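Local structure of PelD (Pseudomonas aeruginosa, 4EU0) at residues 71-74 with 75-78; 149-152 with 153-156. The protein binds cyclic di-GMP as an effector involved in pellicle formation, this chain being the part with its GAF and GGDEF-like domains. All coordinates share one frame; numbering follows the deposited sequence.

How the contacts relate
Contact 1 (71-74 with 75-78) and contact 2 (149-152 with 153-156) are both local and both sit at the surface. They follow one another along the chain, contact 1 closing before contact 2 opens. Contact 1 is the start of helix 74-82. Contact 2 belongs to the connection from helix 133-150 to helix 162-181. Their centres are 29 Å apart and their nearest atoms about 17 Å apart, so they do not touch. Both lie away from the cyclic di-GMP pocket, to which R210, D213 and R245 contribute. Contact 1 is peripheral, its centre 28 Å from the centre of the chain, against 13 Å for contact 2.

Contact 1. Residues 71-74 with 75-78; sequences ADDL and LVRT
D73 holds CG anti to its backbone N (chi1 -166°), which carries the carboxylate alongside the start of the helix to L75. D73 OD1 accepts from L75 N at 3.2 Å. The donor stands above the carboxylate plane, 39° out of it, and the bond is bent. The same oxygen lies 3.4 Å from L75 CB, and the two side chains run side by side. D73 CB meets V76 CG2 at 3.9 Å. The carbonyl of D73 is used as well: R77 N donates to D73 O at 3.0 Å. D73 thus accepts twice in this first turn, once through its side chain and once through its backbone.

R77 has CG beside its backbone N (chi1 -74°), which lays CG 3.9 Å from D72 CB. Its chain then bends, and NH1 bonds to R53 O in a loop. T78 N donates to L74 O at 3.0 Å. T78 CG2 touches L74 CD1 at 3.8 Å, the two side chains crossing at a slant. V76 and L75 both reach C107 of strand 106-111, while L75 and T78 touch V86 of strand 86-87. These contacts seat the helix start on the five-stranded antiparallel sheet. D73 is the N-cap of helix 74-82 in the GAF domain: its carboxylate accepts the backbone N-H two residues on.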
loop_
_atom_site.group_PDB
_atom_site.type_symbol
_atom_site.label_atom_id
_atom_site.label_comp_id
_atom_site.label_asym_id
_atom_site.label_seq_id
_atom_site.Cartn_x
_atom_site.Cartn_y
_atom_site.Cartn_z
ATOM N N ALA A 71 -24.865 -16.284 -14.530
ATOM C CA ALA A 71 -25.736 -15.730 -13.490
ATOM C C ALA A 71 -25.047 -15.707 -12.124
ATOM O O ALA A 71 -24.272 -14.795 -11.840
ATOM C CB ALA A 71 -27.057 -16.494 -13.431
ATOM N N ASP A 72 -25.310 -16.709 -11.288
ATOM C CA ASP A 72 -24.717 -16.742 -9.950
ATOM C C ASP A 72 -23.755 -17.916 -9.729
ATOM O O ASP A 72 -24.029 -18.823 -8.941
ATOM C CB ASP A 72 -25.806 -16.677 -8.865
ATOM C CG ASP A 72 -26.826 -17.796 -8.983
ATOM O OD1 ASP A 72 -27.593 -17.821 -9.973
ATOM O OD2 ASP A 72 -26.868 -18.648 -8.069
ATOM N N ASP A 73 -22.618 -17.883 -10.426
ATOM C CA ASP A 73 -21.547 -18.858 -10.209
ATOM C C ASP A 73 -21.173 -18.883 -8.729
ATOM O O ASP A 73 -20.969 -17.831 -8.117
ATOM C CB ASP A 73 -20.319 -18.523 -11.063
ATOM C CG ASP A 73 -19.327 -19.672 -11.135
ATOM O OD1 ASP A 73 -18.407 -19.719 -10.294
ATOM O OD2 ASP A 73 -19.475 -20.532 -12.027
ATOM N N LEU A 74 -21.094 -20.084 -8.159
ATOM C CA LEU A 74 -20.850 -20.253 -6.726
ATOM C C LEU A 74 -19.534 -19.622 -6.261
ATOM O O LEU A 74 -19.465 -19.076 -5.160
ATOM C CB LEU A 74 -20.900 -21.736 -6.332
ATOM C CG LEU A 74 -20.664 -22.136 -4.867
ATOM C CD1 LEU A 74 -21.630 -21.432 -3.911
ATOM C CD2 LEU A 74 -20.760 -23.648 -4.706
ATOM N N LEU A 75 -18.504 -19.694 -7.101
ATOM C CA LEU A 75 -17.198 -19.126 -6.761
ATOM C C LEU A 75 -17.255 -17.594 -6.730
ATOM O O LEU A 75 -16.709 -16.961 -5.820
ATOM C CB LEU A 75 -16.117 -19.619 -7.735
ATOM C CG LEU A 75 -14.651 -19.574 -7.286
ATOM C CD1 LEU A 75 -14.394 -20.505 -6.109
ATOM C CD2 LEU A 75 -13.717 -19.917 -8.449
ATOM N N VAL A 76 -17.931 -17.018 -7.720
ATOM C CA VAL A 76 -18.117 -15.568 -7.809
ATOM C C VAL A 76 -18.918 -15.051 -6.611
ATOM O O VAL A 76 -18.578 -14.015 -6.024
ATOM C CB VAL A 76 -18.808 -15.172 -9.146
ATOM C CG1 VAL A 76 -19.190 -13.698 -9.162
ATOM C CG2 VAL A 76 -17.912 -15.505 -10.339
ATOM N N ARG A 77 -19.968 -15.782 -6.237
ATOM C CA ARG A 77 -20.821 -15.374 -5.121
ATOM C C ARG A 77 -20.126 -15.473 -3.766
ATOM O O ARG A 77 -20.218 -14.549 -2.955
ATOM C CB ARG A 77 -22.166 -16.126 -5.120
ATOM C CG ARG A 77 -23.159 -15.670 -6.195
ATOM C CD ARG A 77 -23.191 -14.143 -6.390
ATOM N NE ARG A 77 -23.505 -13.404 -5.165
ATOM C CZ ARG A 77 -23.106 -12.158 -4.909
ATOM N NH1 ARG A 77 -22.371 -11.486 -5.787
ATOM N NH2 ARG A 77 -23.444 -11.578 -3.767
ATOM N N THR A 78 -19.417 -16.577 -3.530
ATOM C CA THR A 78 -18.685 -16.758 -2.276
ATOM C C THR A 78 -17.577 -15.717 -2.142
ATOM O O THR A 78 -17.358 -15.193 -1.056
ATOM C CB THR A 78 -18.064 -18.166 -2.137
ATOM O OG1 THR A 78 -17.176 -18.409 -3.234
ATOM C CG2 THR A 78 -19.144 -19.236 -2.105
#

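Contact 2. Residues 149-152 with 153-156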
loop_
_atom_site.group_PDB
_atom_site.type_symbol
_atom_site.label_atom_id
_atom_site.label_comp_id
_atom_site.label_asym_id
_atom_site.label_seq_id
_atom_site.Cartn_x
_atom_site.Cartn_y
_atom_site.Cartn_z
ATOM N N LEU A 149 -4.856 2.049 -4.964
ATOM C CA LEU A 149 -4.359 2.985 -5.958
ATOM C C LEU A 149 -5.486 3.627 -6.778
ATOM O O LEU A 149 -5.394 4.796 -7.170
ATOM C CB LEU A 149 -3.314 2.301 -6.852
ATOM C CG LEU A 149 -1.945 2.037 -6.204
ATOM C CD1 LEU A 149 -1.037 1.272 -7.146
ATOM C CD2 LEU A 149 -1.272 3.339 -5.769
ATOM N N LEU A 150 -6.558 2.870 -7.003
ATOM C CA LEU A 150 -7.708 3.355 -7.763
ATOM C C LEU A 150 -8.548 4.382 -6.993
ATOM O O LEU A 150 -9.296 5.155 -7.596
ATOM C CB LEU A 150 -8.580 2.180 -8.219
ATOM C CG LEU A 150 -7.919 1.146 -9.137
ATOM C CD1 LEU A 150 -8.817 -0.066 -9.300
ATOM C CD2 LEU A 150 -7.581 1.751 -10.498
ATOM N N GLN A 151 -8.402 4.406 -5.669
ATOM C CA GLN A 151 -9.217 5.275 -4.811
ATOM C C GLN A 151 -8.743 6.726 -4.692
ATOM O O GLN A 151 -9.312 7.503 -3.916
ATOM C CB GLN A 151 -9.381 4.660 -3.413
ATOM C CG GLN A 151 -10.293 3.433 -3.360
ATOM C CD GLN A 151 -11.766 3.742 -3.632
ATOM O OE1 GLN A 151 -12.102 4.706 -4.316
ATOM N NE2 GLN A 151 -12.649 2.905 -3.104
ATOM N N SER A 152 -7.728 7.103 -5.466
ATOM C CA SER A 152 -7.208 8.482 -5.434
ATOM C C SER A 152 -8.192 9.538 -5.967
ATOM O O SER A 152 -8.026 10.741 -5.720
ATOM C CB SER A 152 -5.853 8.571 -6.151
ATOM O OG SER A 152 -6.008 8.454 -7.552
ATOM N N ASP A 153 -9.221 9.095 -6.688
ATOM C CA ASP A 153 -10.273 9.995 -7.169
ATOM C C ASP A 153 -11.303 10.358 -6.084
ATOM O O ASP A 153 -12.328 10.982 -6.383
ATOM C CB ASP A 153 -10.973 9.400 -8.402
ATOM C CG ASP A 153 -11.721 8.098 -8.096
ATOM O OD1 ASP A 153 -11.459 7.466 -7.047
ATOM O OD2 ASP A 153 -12.575 7.702 -8.921
ATOM N N ARG A 154 -11.030 9.959 -4.841
ATOM C CA ARG A 154 -11.947 10.195 -3.719
ATOM C C ARG A 154 -11.388 11.183 -2.693
ATOM O O ARG A 154 -12.124 11.687 -1.835
ATOM C CB ARG A 154 -12.313 8.875 -3.025
ATOM C CG ARG A 154 -13.195 7.925 -3.847
ATOM C CD ARG A 154 -14.547 8.546 -4.167
ATOM N NE ARG A 154 -15.545 7.549 -4.564
ATOM C CZ ARG A 154 -15.790 7.168 -5.815
ATOM N NH1 ARG A 154 -15.104 7.687 -6.826
ATOM N NH2 ARG A 154 -16.726 6.256 -6.055
ATOM N N ARG A 155 -10.092 11.465 -2.802
ATOM C CA ARG A 155 -9.406 12.385 -1.896
ATOM C C ARG A 155 -9.992 13.793 -1.950
ATOM O O ARG A 155 -9.935 14.533 -0.964
ATOM C CB ARG A 155 -7.912 12.420 -2.208
ATOM C CG ARG A 155 -7.218 11.103 -1.911
ATOM C CD ARG A 155 -5.759 11.102 -2.315
ATOM N NE ARG A 155 -5.137 9.845 -1.911
ATOM C CZ ARG A 155 -4.061 9.306 -2.477
ATOM N NH1 ARG A 155 -3.458 9.911 -3.493
ATOM N NH2 ARG A 155 -3.594 8.150 -2.022
ATOM N N ALA A 156 -10.571 14.136 -3.101
ATOM C CA ALA A 156 -11.130 15.463 -3.367
ATOM C C ALA A 156 -12.352 15.815 -2.514
ATOM O O ALA A 156 -12.770 16.975 -2.486
ATOM C CB ALA A 156 -11.476 15.595 -4.849
#
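S152 places its CB over one face of the R155 guanidinium, 3.8 Å above the plane and offset toward its rim. The nearest atom of that group is R155 NH1, also 3.8 Å from S152 CB. R155 can come back this far because its chain is extended from CG to NE. Its side chain also touches I162, R166 and Q169 of helix 162-181.

D153 keeps CG between its backbone N and carbonyl carbon (chi1 64°). This turns the carboxylate back toward the carbonyl of L150. D153 OD1 lies 3.2 Å from L150 O; both are acceptors, so the approach is not a hydrogen bond. D153 OD2 forms a salt bridge with R154 NH1 at 3.3 Å.

These residues belong to the connection from helix 133-150 to helix 162-181, with a 3-10 segment at 155-156. R154 N donates to Q151 O at 3.1 Å, an i to i+3 backbone bond. It is bent, with an N-H...O angle of 142°, and its donor stands above the carbonyl plane.

Q151 meets the side chain of R154 through its amide oxygen: Q151 OE1 comes to 3.4 Å from R154 CG, in the aliphatic part of the chain. OE1 alone lies on one face side of the R154 guanidinium. The amide and guanidinium planes stand 69° apart, so the groups do not stack. At the other end of the amide, Q151 NE2 donates to D112 OD2.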